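Local coordinates for protein 4-hydroxybenzoyl-CoA thioesterase (PDB 1BVQ) that hydrolyses 4-hydroxybenzoyl-CoA to 4-hydroxybenzoate and free coenzyme A, completing the conversion of 4-chlorobenzoate to 4-hydroxybenzoate, at residues Ile5-Arg10 with Asp32-Asn37; Arg54-Thr59 with Glu131-Tyr136; Thr59-Cys64 with Glu115-Ala120; Tyr74-Thr79 with Arg100-Gly105; His96-Thr101 with Leu109-Asp114. All coordinates share one frame; numbering follows the deposited sequence.

Contact 1: residues Ile5-Arg10 with Asp32-Asn37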
# COMPACT_ATOMS: atom_id res chain seq x y z
N ILE A 5 -10.45 14.43 18.33
CA ILE A 5 -11.26 13.51 17.53
C ILE A 5 -10.77 12.06 17.53
O ILE A 5 -9.58 11.77 17.37
CB ILE A 5 -11.49 14.11 16.15
CG1 ILE A 5 -12.14 15.47 16.39
CG2 ILE A 5 -12.36 13.22 15.25
CD1 ILE A 5 -13.22 15.84 15.40
N THR A 6 -11.73 11.14 17.73
CA THR A 6 -11.43 9.73 17.77
C THR A 6 -11.83 8.94 16.57
O THR A 6 -12.93 9.06 16.05
CB THR A 6 -11.84 8.97 19.04
OG1 THR A 6 -11.36 9.67 20.19
CG2 THR A 6 -11.18 7.57 19.00
N MET A 7 -10.90 8.11 16.17
CA MET A 7 -11.08 7.26 15.04
C MET A 7 -10.57 5.83 15.27
O MET A 7 -9.50 5.59 15.85
CB MET A 7 -10.34 7.91 13.84
CG MET A 7 -10.84 7.31 12.58
SD MET A 7 -9.92 7.75 11.12
CE MET A 7 -8.38 6.79 11.20
N GLN A 8 -11.36 4.86 14.80
CA GLN A 8 -11.05 3.45 14.91
C GLN A 8 -10.56 2.87 13.59
O GLN A 8 -10.94 3.25 12.47
CB GLN A 8 -12.24 2.54 15.29
CG GLN A 8 -12.40 2.25 16.78
CD GLN A 8 -13.83 1.86 17.11
OE1 GLN A 8 -14.46 2.52 17.97
NE2 GLN A 8 -14.38 0.89 16.37
N GLN A 9 -9.71 1.90 13.74
CA GLN A 9 -9.20 1.28 12.57
C GLN A 9 -8.90 -0.17 12.84
O GLN A 9 -8.14 -0.46 13.75
CB GLN A 9 -7.88 1.98 12.19
CG GLN A 9 -7.19 1.27 11.01
CD GLN A 9 -8.00 1.47 9.74
OE1 GLN A 9 -8.28 2.62 9.38
NE2 GLN A 9 -8.38 0.37 9.08
N ARG A 10 -9.48 -1.08 12.04
CA ARG A 10 -9.17 -2.49 12.28
C ARG A 10 -7.93 -2.87 11.48
O ARG A 10 -7.71 -2.37 10.38
CB ARG A 10 -10.26 -3.56 12.00
CG ARG A 10 -9.78 -4.96 12.44
CD ARG A 10 -10.76 -6.10 12.20
NE ARG A 10 -12.06 -6.07 12.94
CZ ARG A 10 -12.40 -6.63 14.14
NH1 ARG A 10 -11.55 -7.34 14.90
NH2 ARG A 10 -13.66 -6.44 14.58
N ASP A 32 -2.75 9.53 8.31
CA ASP A 32 -3.11 10.43 7.21
C ASP A 32 -4.64 10.54 7.16
O ASP A 32 -5.25 11.59 7.03
CB ASP A 32 -2.60 9.90 5.82
CG ASP A 32 -2.81 11.04 4.77
OD1 ASP A 32 -2.45 12.23 5.16
OD2 ASP A 32 -3.28 10.90 3.68
N ALA A 33 -5.28 9.39 7.29
CA ALA A 33 -6.71 9.31 7.28
C ALA A 33 -7.24 10.02 8.51
O ALA A 33 -8.21 10.78 8.46
CB ALA A 33 -7.15 7.84 7.28
N ALA A 34 -6.58 9.79 9.64
CA ALA A 34 -6.98 10.41 10.88
C ALA A 34 -6.91 11.92 10.84
O ALA A 34 -7.74 12.64 11.39
CB ALA A 34 -6.16 9.85 12.03
N SER A 35 -5.88 12.41 10.17
CA SER A 35 -5.70 13.83 10.08
C SER A 35 -6.87 14.46 9.37
O SER A 35 -7.52 15.41 9.83
CB SER A 35 -4.53 13.93 9.17
OG SER A 35 -4.17 15.32 9.01
N ARG A 36 -7.10 13.89 8.21
CA ARG A 36 -8.16 14.32 7.32
C ARG A 36 -9.52 14.17 7.99
O ARG A 36 -10.38 15.04 7.89
CB ARG A 36 -7.96 13.63 5.95
CG ARG A 36 -8.59 14.27 4.72
CD ARG A 36 -8.69 13.30 3.53
NE ARG A 36 -9.63 12.16 3.74
CZ ARG A 36 -10.95 12.12 3.42
NH1 ARG A 36 -11.59 13.16 2.85
NH2 ARG A 36 -11.66 11.00 3.67
N ASN A 37 -9.70 13.06 8.68
CA ASN A 37 -10.94 12.81 9.37
C ASN A 37 -11.19 13.88 10.41
O ASN A 37 -12.35 14.21 10.67
CB ASN A 37 -10.93 11.45 10.12
CG ASN A 37 -12.21 11.23 10.91
OD1 ASN A 37 -13.24 11.08 10.27
ND2 ASN A 37 -12.22 11.17 12.27
O HOH W 1 -14.25 9.72 14.01
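Ala33, on the long helix 25-42, presents its CB to the thiomethyl end of Met7, where the sheet of this hotdog fold curves round the helix. Met7 CE stands 4.2 Å from Ala33 CB. The next residue, Ala34, meets the same methyl more closely, its CB lying 3.9 Å from Met7 CE. Its backbone serves too, since Met7 SD is 4.0 Å from Ala34 CA. The methionine reaches this small-residue surface because CG is anti to its backbone N (chi1 -162°) and the chain runs on extended until it bends at the thioether (chi3 75°), laying CE over the alanines. Ser35 and Arg36 turn to other partners; the guanidinium of Arg36 pairs with Asp75 and Glu12 of the second subunit. Asn37 returns to the strand. Its CB packs 4.0 Å from Met7 SD, and its side chain crosses that of Ile5, with ND2 3.6 Å from Ile5 CG2. At 4.4 Å, Asn37 ND2 is too far from Thr6 O to bond it directly. Instead Asn37 ND2 donates to a water at 3.0 Å, which in turn donates to Thr6 O at 2.5 Å, shorter than expected and so uncertain. The contact is thus mainly apolar, carried by Met7 and the aliphatic part of Asn37, with a water adding a polar link between helix and strand.

Contact 2: residues Arg54-Thr59 with Glu131-Tyr136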
# COMPACT_ATOMS: atom_id res chain seq x y z
N ARG A 54 -11.83 27.52 -2.60
CA ARG A 54 -10.70 28.31 -2.13
C ARG A 54 -9.43 28.02 -2.89
O ARG A 54 -8.41 28.70 -2.67
CB ARG A 54 -10.42 28.01 -0.71
CG ARG A 54 -11.18 28.88 0.22
CD ARG A 54 -11.18 28.29 1.59
NE ARG A 54 -12.30 28.71 2.37
CZ ARG A 54 -12.21 29.66 3.26
NH1 ARG A 54 -11.04 30.29 3.46
NH2 ARG A 54 -13.23 30.05 4.01
N GLY A 55 -9.41 26.89 -3.42
CA GLY A 55 -8.23 26.46 -4.18
C GLY A 55 -7.25 25.71 -3.29
O GLY A 55 -6.09 25.49 -3.67
N ILE A 56 -7.74 25.27 -2.09
CA ILE A 56 -6.91 24.48 -1.11
C ILE A 56 -6.93 22.98 -1.46
O ILE A 56 -7.96 22.33 -1.50
CB ILE A 56 -7.36 24.66 0.36
CG1 ILE A 56 -7.29 26.14 0.75
CG2 ILE A 56 -6.46 23.90 1.35
CD1 ILE A 56 -8.23 26.56 1.89
N VAL A 57 -5.73 22.51 -1.75
CA VAL A 57 -5.54 21.14 -2.13
C VAL A 57 -5.42 20.18 -0.97
O VAL A 57 -5.39 18.97 -1.18
CB VAL A 57 -4.46 21.01 -3.20
CG1 VAL A 57 -4.69 22.18 -4.17
CG2 VAL A 57 -3.06 21.07 -2.58
N GLY A 58 -5.34 20.70 0.24
CA GLY A 58 -5.21 19.83 1.40
C GLY A 58 -4.16 20.34 2.37
O GLY A 58 -3.88 21.53 2.37
N THR A 59 -3.58 19.41 3.17
CA THR A 59 -2.56 19.73 4.17
C THR A 59 -1.34 18.82 4.19
O THR A 59 -1.20 17.95 5.06
CB THR A 59 -3.06 19.78 5.59
OG1 THR A 59 -3.63 18.54 5.91
CG2 THR A 59 -4.09 20.87 5.74
N GLU A 131 -1.64 30.82 5.00
CA GLU A 131 -2.05 31.18 6.31
C GLU A 131 -3.28 30.36 6.56
O GLU A 131 -4.09 30.19 5.65
CB GLU A 131 -2.64 32.55 6.08
CG GLU A 131 -1.70 33.71 6.32
CD GLU A 131 -2.46 34.68 7.14
OE1 GLU A 131 -3.47 35.25 6.74
OE2 GLU A 131 -1.93 34.80 8.35
N VAL A 132 -3.42 29.88 7.74
CA VAL A 132 -4.56 29.01 8.00
C VAL A 132 -5.83 29.86 7.93
O VAL A 132 -5.94 30.91 8.59
CB VAL A 132 -4.29 28.33 9.33
CG1 VAL A 132 -5.37 27.32 9.72
CG2 VAL A 132 -2.95 27.58 9.26
N PRO A 133 -6.83 29.57 7.05
CA PRO A 133 -8.03 30.36 7.05
C PRO A 133 -8.70 30.43 8.41
O PRO A 133 -8.82 29.45 9.19
CB PRO A 133 -8.89 29.83 5.89
CG PRO A 133 -8.08 28.75 5.20
CD PRO A 133 -6.80 28.52 6.00
N ALA A 134 -9.12 31.63 8.67
CA ALA A 134 -9.77 31.98 9.89
C ALA A 134 -11.03 31.15 10.09
O ALA A 134 -11.44 30.90 11.24
CB ALA A 134 -10.14 33.46 9.87
N ASP A 135 -11.71 30.68 9.01
CA ASP A 135 -12.92 29.92 9.39
C ASP A 135 -12.48 28.55 9.83
O ASP A 135 -13.21 27.93 10.59
CB ASP A 135 -14.15 29.84 8.46
CG ASP A 135 -13.84 30.22 7.11
OD1 ASP A 135 -13.04 29.54 6.45
OD2 ASP A 135 -14.40 31.25 6.63
N TYR A 136 -11.28 28.11 9.39
CA TYR A 136 -10.75 26.81 9.83
C TYR A 136 -10.36 26.91 11.30
O TYR A 136 -10.72 26.05 12.10
CB TYR A 136 -9.57 26.35 8.96
CG TYR A 136 -10.07 26.16 7.52
CD1 TYR A 136 -11.43 26.32 7.25
CD2 TYR A 136 -9.21 25.82 6.48
CE1 TYR A 136 -11.92 26.17 5.95
CE2 TYR A 136 -9.70 25.67 5.18
CZ TYR A 136 -11.06 25.85 4.91
OH TYR A 136 -11.54 25.71 3.64
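A salt bridge beside a small apolar cluster, Arg54 with Asp135 and Ile56 with Pro133 and Tyr136, fastens the C-terminal helix 134-139 of this hotdog fold to the turn between helix 47-53 and strand 56-68. Gly55 makes that turn with positive phi, and Pro133 occupies the N-cap position of the C-terminal helix. Arg54 reaches across with its chain extended from CG to NE. Its NH2 meets Asp135 OD1 at 2.5 Å, short as modelled, and the carboxylate stands almost perpendicular to the guanidinium, their planes 88° apart. Lying in the first turn of its helix, the carboxylate would probably be favoured by the helix dipole as well as by the arginine. Tyr136 CZ lies over one face of the guanidinium, off-centre, yet the planes are inclined by 42° and the two do not stack. Arg54 CD comes 3.3 Å from Tyr136 OH, while NE, equally near, is too poorly angled for a hydrogen bond. A methionine in place of Arg54 would probably leave the Asp135 carboxylate without its cationic mate. Next to the charged pair lies Ile56, whose side chain is also about 5 Å from that of the substrate-binding Trp47, so the cluster probably borders the substrate site. Phe119 adds to it, touching both Ile56 and Tyr136. The methyl Ile56 CD1 sits 4.0 Å from Pro133 CG and 3.7 Å from Tyr136 CE2.

Contact 3: residues Thr59-Cys64 with Glu115-Ala120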
# COMPACT_ATOMS: atom_id res chain seq x y z
N THR A 59 -3.58 19.41 3.17
CA THR A 59 -2.56 19.73 4.17
C THR A 59 -1.34 18.82 4.19
O THR A 59 -1.20 17.95 5.06
CB THR A 59 -3.06 19.78 5.59
OG1 THR A 59 -3.63 18.54 5.91
CG2 THR A 59 -4.09 20.87 5.74
N PRO A 60 -0.44 19.04 3.23
CA PRO A 60 0.78 18.27 3.12
C PRO A 60 1.59 18.28 4.40
O PRO A 60 1.56 19.20 5.22
CB PRO A 60 1.69 19.01 2.13
CG PRO A 60 1.01 20.32 1.83
CD PRO A 60 -0.43 20.19 2.29
N ILE A 61 2.34 17.24 4.57
CA ILE A 61 3.15 17.15 5.76
C ILE A 61 4.54 17.76 5.54
O ILE A 61 5.19 17.61 4.51
CB ILE A 61 2.95 15.69 6.18
CG1 ILE A 61 3.35 15.45 7.58
CG2 ILE A 61 3.61 14.74 5.22
CD1 ILE A 61 4.77 15.96 7.86
N VAL A 62 5.01 18.48 6.56
CA VAL A 62 6.34 19.13 6.51
C VAL A 62 7.32 18.45 7.47
O VAL A 62 8.52 18.39 7.27
CB VAL A 62 6.35 20.70 6.55
CG1 VAL A 62 5.16 21.34 5.84
CG2 VAL A 62 6.35 21.27 7.93
N SER A 63 6.79 17.92 8.53
CA SER A 63 7.65 17.28 9.47
C SER A 63 6.84 16.38 10.36
O SER A 63 5.63 16.49 10.45
CB SER A 63 7.98 18.41 10.42
OG SER A 63 9.30 18.42 10.72
N CYS A 64 7.53 15.49 11.04
CA CYS A 64 6.79 14.64 11.91
C CYS A 64 7.71 13.88 12.86
O CYS A 64 8.84 13.58 12.57
CB CYS A 64 5.92 13.79 11.05
SG CYS A 64 7.02 12.79 10.06
N GLU A 115 2.60 15.49 13.90
CA GLU A 115 2.74 15.80 12.50
C GLU A 115 2.59 17.29 12.26
O GLU A 115 1.59 17.88 12.61
CB GLU A 115 1.59 15.18 11.70
CG GLU A 115 1.60 13.63 11.67
CD GLU A 115 0.56 13.18 10.70
OE1 GLU A 115 -0.54 13.64 10.64
OE2 GLU A 115 0.99 12.26 9.91
N ILE A 116 3.61 17.89 11.66
CA ILE A 116 3.57 19.28 11.36
C ILE A 116 3.10 19.39 9.91
O ILE A 116 3.78 18.92 8.99
CB ILE A 116 4.90 20.03 11.58
CG1 ILE A 116 5.26 20.05 13.05
CG2 ILE A 116 4.80 21.53 11.15
CD1 ILE A 116 6.58 20.87 13.20
N ARG A 117 1.93 19.98 9.72
CA ARG A 117 1.35 20.15 8.39
C ARG A 117 0.99 21.59 8.06
O ARG A 117 1.03 22.47 8.91
CB ARG A 117 0.07 19.43 8.42
CG ARG A 117 0.29 17.91 8.41
CD ARG A 117 -1.06 17.30 8.58
NE ARG A 117 -1.05 15.84 8.57
CZ ARG A 117 -1.16 15.07 7.48
NH1 ARG A 117 -1.27 15.57 6.26
NH2 ARG A 117 -1.15 13.72 7.63
N VAL A 118 0.65 21.82 6.79
CA VAL A 118 0.27 23.14 6.31
C VAL A 118 -0.84 23.06 5.28
O VAL A 118 -1.02 22.06 4.57
CB VAL A 118 1.38 23.86 5.54
CG1 VAL A 118 2.54 24.35 6.38
CG2 VAL A 118 1.85 23.18 4.26
N PHE A 119 -1.59 24.15 5.23
CA PHE A 119 -2.67 24.27 4.29
C PHE A 119 -1.94 24.62 3.03
O PHE A 119 -1.00 25.41 3.08
CB PHE A 119 -3.63 25.40 4.66
CG PHE A 119 -4.57 24.81 5.63
CD1 PHE A 119 -5.62 24.02 5.17
CD2 PHE A 119 -4.39 24.97 7.00
CE1 PHE A 119 -6.50 23.44 6.09
CE2 PHE A 119 -5.26 24.41 7.94
CZ PHE A 119 -6.32 23.64 7.46
N ALA A 120 -2.32 24.05 1.91
CA ALA A 120 -1.58 24.38 0.70
C ALA A 120 -2.41 24.52 -0.55
O ALA A 120 -3.55 24.07 -0.65
CB ALA A 120 -0.57 23.30 0.41
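Two residues, Val62 and Ser63, stand opposite the single Ile116 in a classic beta bulge that shifts the antiparallel register by one residue beyond Thr59, Pro60 and Ile61, assigned to the substrate site. Ile116 O takes Val62 N at 2.8 Å and, at greater length, Ser63 N, whose modelled position is less sure. At the bulge Val62 CG2 packs 3.6 Å from Ile116 CG2. Before it, Val118 N bonds Pro60 O, and Thr59 CG2 makes a CH-pi contact over the Phe119 ring, 3.7 Å from its centroid.

Arg117 grips the Thr59 end of this segment. With its chain extended from CG to NE, it directs NH1 to Thr59 O at 2.7 Å, in the guanidinium plane and nearly along the C=O axis. Ile61 CB lies over one face of the same group. NE and NH2 grip Glu115 OE1 side-on, each at 3.1 Å, approaching from one face of the carboxylate. His96 NE2 is also hydrogen-bonded to that oxygen, and Arg117 NH2 makes a salt bridge with Asp32. A leucine in place of Arg117 would probably leave Thr59 O without its donor and Glu115 without its cationic mate. Further along, Ser63 and Cys64 pair with a strand of the third subunit. A buried arginine between two acids and a loop carbonyl thus ties the substrate segment to charges in the core.

Contact 4: residues Tyr74-Thr79 with Arg100-Gly105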
# COMPACT_ATOMS: atom_id res chain seq x y z
N TYR A 74 -2.90 -8.28 13.31
CA TYR A 74 -4.23 -8.46 12.74
C TYR A 74 -5.31 -8.76 13.76
O TYR A 74 -5.09 -9.38 14.80
CB TYR A 74 -4.27 -9.16 11.41
CG TYR A 74 -3.91 -10.58 11.56
CD1 TYR A 74 -2.59 -11.03 11.58
CD2 TYR A 74 -4.96 -11.50 11.70
CE1 TYR A 74 -2.34 -12.40 11.74
CE2 TYR A 74 -4.74 -12.86 11.87
CZ TYR A 74 -3.42 -13.29 11.87
OH TYR A 74 -3.23 -14.61 12.03
N ASP A 75 -6.50 -8.31 13.47
CA ASP A 75 -7.59 -8.54 14.38
C ASP A 75 -7.65 -7.47 15.46
O ASP A 75 -8.72 -7.17 15.96
CB ASP A 75 -7.78 -10.00 14.82
CG ASP A 75 -8.12 -10.87 13.62
OD1 ASP A 75 -8.83 -10.46 12.72
OD2 ASP A 75 -7.56 -12.07 13.65
N ASP A 76 -6.51 -6.89 15.81
CA ASP A 76 -6.53 -5.84 16.82
C ASP A 76 -7.14 -4.59 16.21
O ASP A 76 -7.02 -4.33 15.02
CB ASP A 76 -5.19 -5.37 17.45
CG ASP A 76 -4.21 -6.35 18.05
OD1 ASP A 76 -4.73 -7.45 18.51
OD2 ASP A 76 -3.03 -6.12 18.09
N VAL A 77 -7.78 -3.82 17.06
CA VAL A 77 -8.42 -2.58 16.70
C VAL A 77 -7.71 -1.39 17.33
O VAL A 77 -7.36 -1.34 18.50
CB VAL A 77 -9.89 -2.59 17.00
CG1 VAL A 77 -10.44 -1.17 17.00
CG2 VAL A 77 -10.48 -3.39 15.86
N LEU A 78 -7.47 -0.41 16.52
CA LEU A 78 -6.81 0.71 17.04
C LEU A 78 -7.72 1.87 17.20
O LEU A 78 -8.63 2.12 16.41
CB LEU A 78 -5.83 1.23 16.02
CG LEU A 78 -4.86 0.20 15.52
CD1 LEU A 78 -4.01 0.88 14.46
CD2 LEU A 78 -3.96 -0.29 16.66
N THR A 79 -7.42 2.60 18.25
CA THR A 79 -8.15 3.77 18.54
C THR A 79 -7.22 4.92 18.31
O THR A 79 -6.16 4.97 18.93
CB THR A 79 -8.62 3.80 19.98
OG1 THR A 79 -9.53 2.73 20.06
CG2 THR A 79 -9.35 5.12 20.23
N ARG A 100 -3.85 0.39 21.08
CA ARG A 100 -4.20 -0.96 20.59
C ARG A 100 -5.04 -1.78 21.56
O ARG A 100 -4.74 -1.90 22.75
CB ARG A 100 -2.97 -1.86 20.26
CG ARG A 100 -3.19 -3.35 20.63
CD ARG A 100 -1.92 -4.13 21.04
NE ARG A 100 -2.02 -4.53 22.43
CZ ARG A 100 -1.00 -5.38 22.68
NH1 ARG A 100 -0.10 -5.66 21.74
NH2 ARG A 100 -0.88 -5.95 23.87
N THR A 101 -6.11 -2.36 21.06
CA THR A 101 -6.97 -3.15 21.90
C THR A 101 -6.93 -4.58 21.40
O THR A 101 -7.54 -4.89 20.37
CB THR A 101 -8.42 -2.66 21.97
OG1 THR A 101 -8.48 -1.35 22.51
CG2 THR A 101 -9.22 -3.66 22.80
N THR A 102 -6.20 -5.43 22.11
CA THR A 102 -6.10 -6.82 21.69
C THR A 102 -7.34 -7.60 22.00
O THR A 102 -8.22 -7.19 22.77
CB THR A 102 -5.00 -7.66 22.39
OG1 THR A 102 -5.41 -8.10 23.68
CG2 THR A 102 -3.65 -6.99 22.41
N PRO A 103 -7.38 -8.77 21.38
CA PRO A 103 -8.47 -9.66 21.58
C PRO A 103 -8.34 -9.97 23.06
O PRO A 103 -7.23 -10.18 23.57
CB PRO A 103 -8.17 -10.85 20.65
CG PRO A 103 -7.28 -10.31 19.53
CD PRO A 103 -6.87 -8.92 19.99
N GLY A 104 -9.43 -9.98 23.78
CA GLY A 104 -9.26 -10.26 25.18
C GLY A 104 -9.15 -8.93 25.93
O GLY A 104 -8.68 -8.87 27.07
N GLY A 105 -9.60 -7.88 25.23
CA GLY A 105 -9.64 -6.50 25.69
C GLY A 105 -8.39 -5.84 26.30
O GLY A 105 -8.52 -4.92 27.11
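Val77 and Thr101 face each other as an antiparallel hydrogen-bonded pair, and the backbone bonds between them are unequal. Thr101 N donates to Val77 O at 3.0 Å, while the return bond from Val77 N to Thr101 O is stretched to 3.5 Å and weak. A van der Waals contact follows at the next, non-hydrogen-bonded pair: Leu78 CD2 lies 4.1 Å from Arg100 CB, in the aliphatic part of the arginine, the two side chains crossing at a slant.

The Asp76 carboxylate makes contacts across the segments without a hydrogen bond. Asp76 holds its CG beside its own backbone N (chi1 -53°), which turns the carboxylate toward the segment 100-105. OD1 comes 3.0 Å from Pro103 CD and also faces Thr102 CA, whereas OD2 lies 3.7 Å from Arg100 CD, alongside the aliphatic part of the arginine. The charged ends stay apart, 4.7 Å from Asp76 OD2 to Arg100 NH1; OD2 accepts from Ser73 N, and the guanidinium forms its salt bridge with Asp106. Opposite charges so near would probably still favour one another.

Contacts within the turn come last. Thr102 to Gly105 is a type II beta turn, with Gly104 supplying the positive phi (94°) of its third position. In addition, Thr102 OG1 donates to Pro103 O at 2.8 Å, from above the carbonyl plane. The contact lies at the open end of the hairpin 77-87/92-101, away from its connecting turn, with strand 4-10 bonded along 77-87, strand 107-123 beside Arg100, and the second subunit meeting Tyr74 and Asp75.

Contact 5: residues His96-Thr101 with Leu109-Asp114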
# COMPACT_ATOMS: atom_id res chain seq x y z
N HIS A 96 -1.27 12.89 17.44
CA HIS A 96 -1.97 11.64 17.39
C HIS A 96 -1.42 10.66 18.42
O HIS A 96 -0.23 10.43 18.56
CB HIS A 96 -1.93 10.95 15.98
CG HIS A 96 -2.23 11.76 14.70
ND1 HIS A 96 -3.52 11.99 14.24
CD2 HIS A 96 -1.37 12.34 13.81
CE1 HIS A 96 -3.39 12.71 13.11
NE2 HIS A 96 -2.11 12.94 12.82
N SER A 97 -2.36 10.10 19.14
CA SER A 97 -2.03 9.13 20.14
C SER A 97 -2.76 7.88 19.69
O SER A 97 -3.99 7.90 19.58
CB SER A 97 -2.43 9.59 21.55
OG SER A 97 -1.69 8.82 22.47
N VAL A 98 -2.03 6.79 19.41
CA VAL A 98 -2.66 5.54 18.97
C VAL A 98 -2.60 4.42 20.03
O VAL A 98 -1.53 4.06 20.52
CB VAL A 98 -1.96 4.96 17.74
CG1 VAL A 98 -2.54 3.58 17.32
CG2 VAL A 98 -2.10 5.92 16.59
N SER A 99 -3.75 3.88 20.36
CA SER A 99 -3.84 2.81 21.31
C SER A 99 -4.38 1.54 20.64
O SER A 99 -5.25 1.59 19.74
CB SER A 99 -4.50 3.27 22.60
OG SER A 99 -5.75 3.86 22.26
N ARG A 100 -3.85 0.39 21.08
CA ARG A 100 -4.20 -0.96 20.59
C ARG A 100 -5.04 -1.78 21.56
O ARG A 100 -4.74 -1.90 22.75
CB ARG A 100 -2.97 -1.86 20.26
CG ARG A 100 -3.19 -3.35 20.63
CD ARG A 100 -1.92 -4.13 21.04
NE ARG A 100 -2.02 -4.53 22.43
CZ ARG A 100 -1.00 -5.38 22.68
NH1 ARG A 100 -0.10 -5.66 21.74
NH2 ARG A 100 -0.88 -5.95 23.87
N THR A 101 -6.11 -2.36 21.06
CA THR A 101 -6.97 -3.15 21.90
C THR A 101 -6.93 -4.58 21.40
O THR A 101 -7.54 -4.89 20.37
CB THR A 101 -8.42 -2.66 21.97
OG1 THR A 101 -8.48 -1.35 22.51
CG2 THR A 101 -9.22 -3.66 22.80
N LEU A 109 -0.84 1.61 24.82
CA LEU A 109 -0.58 2.70 23.91
C LEU A 109 0.38 2.13 22.87
O LEU A 109 1.32 1.39 23.21
CB LEU A 109 0.01 3.93 24.68
CG LEU A 109 0.76 4.96 23.82
CD1 LEU A 109 -0.18 6.04 23.32
CD2 LEU A 109 1.87 5.69 24.61
N VAL A 110 0.03 2.32 21.61
CA VAL A 110 0.86 1.76 20.58
C VAL A 110 1.81 2.71 19.98
O VAL A 110 2.94 2.36 19.68
CB VAL A 110 -0.01 1.16 19.50
CG1 VAL A 110 0.85 1.09 18.25
CG2 VAL A 110 -0.27 -0.27 19.96
N MET A 111 1.33 3.93 19.79
CA MET A 111 2.19 4.91 19.20
C MET A 111 1.71 6.33 19.44
O MET A 111 0.53 6.57 19.73
CB MET A 111 2.24 4.62 17.69
CG MET A 111 2.79 5.73 16.88
SD MET A 111 1.92 5.70 15.31
CE MET A 111 3.38 6.08 14.35
N ARG A 112 2.67 7.23 19.31
CA ARG A 112 2.41 8.64 19.49
C ARG A 112 3.12 9.32 18.36
O ARG A 112 4.22 8.90 18.00
CB ARG A 112 2.94 9.13 20.83
CG ARG A 112 2.03 8.81 22.01
CD ARG A 112 1.26 10.01 22.51
NE ARG A 112 0.82 9.78 23.89
CZ ARG A 112 0.88 10.69 24.88
NH1 ARG A 112 1.36 11.93 24.67
NH2 ARG A 112 0.43 10.31 26.10
N ALA A 113 2.51 10.36 17.79
CA ALA A 113 3.17 11.05 16.70
C ALA A 113 2.69 12.48 16.58
O ALA A 113 1.53 12.80 16.80
CB ALA A 113 2.82 10.38 15.36
N ASP A 114 3.62 13.33 16.23
CA ASP A 114 3.33 14.72 16.05
C ASP A 114 3.62 14.99 14.58
O ASP A 114 4.73 14.75 14.09
CB ASP A 114 4.24 15.61 16.92
CG ASP A 114 3.87 15.86 18.33
OD1 ASP A 114 2.68 15.56 18.65
OD2 ASP A 114 4.65 16.33 19.08
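The antiparallel hairpin of strands 92-101 and 107-123 is joined here from His96-Ala113 to Ser99-Leu109, and a classic beta bulge sets Val110 and Met111 against the single Val98. Val98 O is gripped twice, by Val110 N at 2.6 Å and Met111 N at 3.0 Å, while Val98 N gives its own proton to Met111 O at 2.6 Å. His96 and Ala113 bond in both directions, Ala113 N reaching His96 O at 2.8 Å.

Side chains back this ladder on two faces. On one, Val98 CB meets Met111 CB at 4.2 Å, and Val98 CG1 packs beside Val110 CB. On the other, Ser97 OG is set anti to its backbone N (chi1 -161°) and lies 3.2 Å from Arg112 CD; Arg112 NE is nearer still, 3.0 Å from Ser97 OG, but badly angled, so the approach is not a hydrogen bond. Leu109 CD1 also leans on that hydroxyl, at 3.3 Å. The His96 ring bonds Thr82 OG1 through ND1. Leu31 and Tyr27 of helix 25-42 cover the His96, Val110, Met111 and Ala113 face, strand 77-87 flanks 92-101, and strand 56-68 flanks 107-123.

From the N terminus, contact 1 closes the first loop, bringing helix 25-42 back against strand 4-10, and is complete before any other opens. Contact 2 then spans almost all the rest of the chain, tying the start of strand 56-68 to the C-terminal helix. Contact 3, which shares Thr59 with it, nests inside, and contacts 4 and 5 nest within contact 3. Those two cross rather than nest, sharing Arg100 and Thr101, so strand 92-101 is paired with 77-87 on one side and 107-123 on the other. Asp32-Arg117 and His96-Glu115 bonds link contacts 1 and 5 to contact 3, binding helix and sheet together.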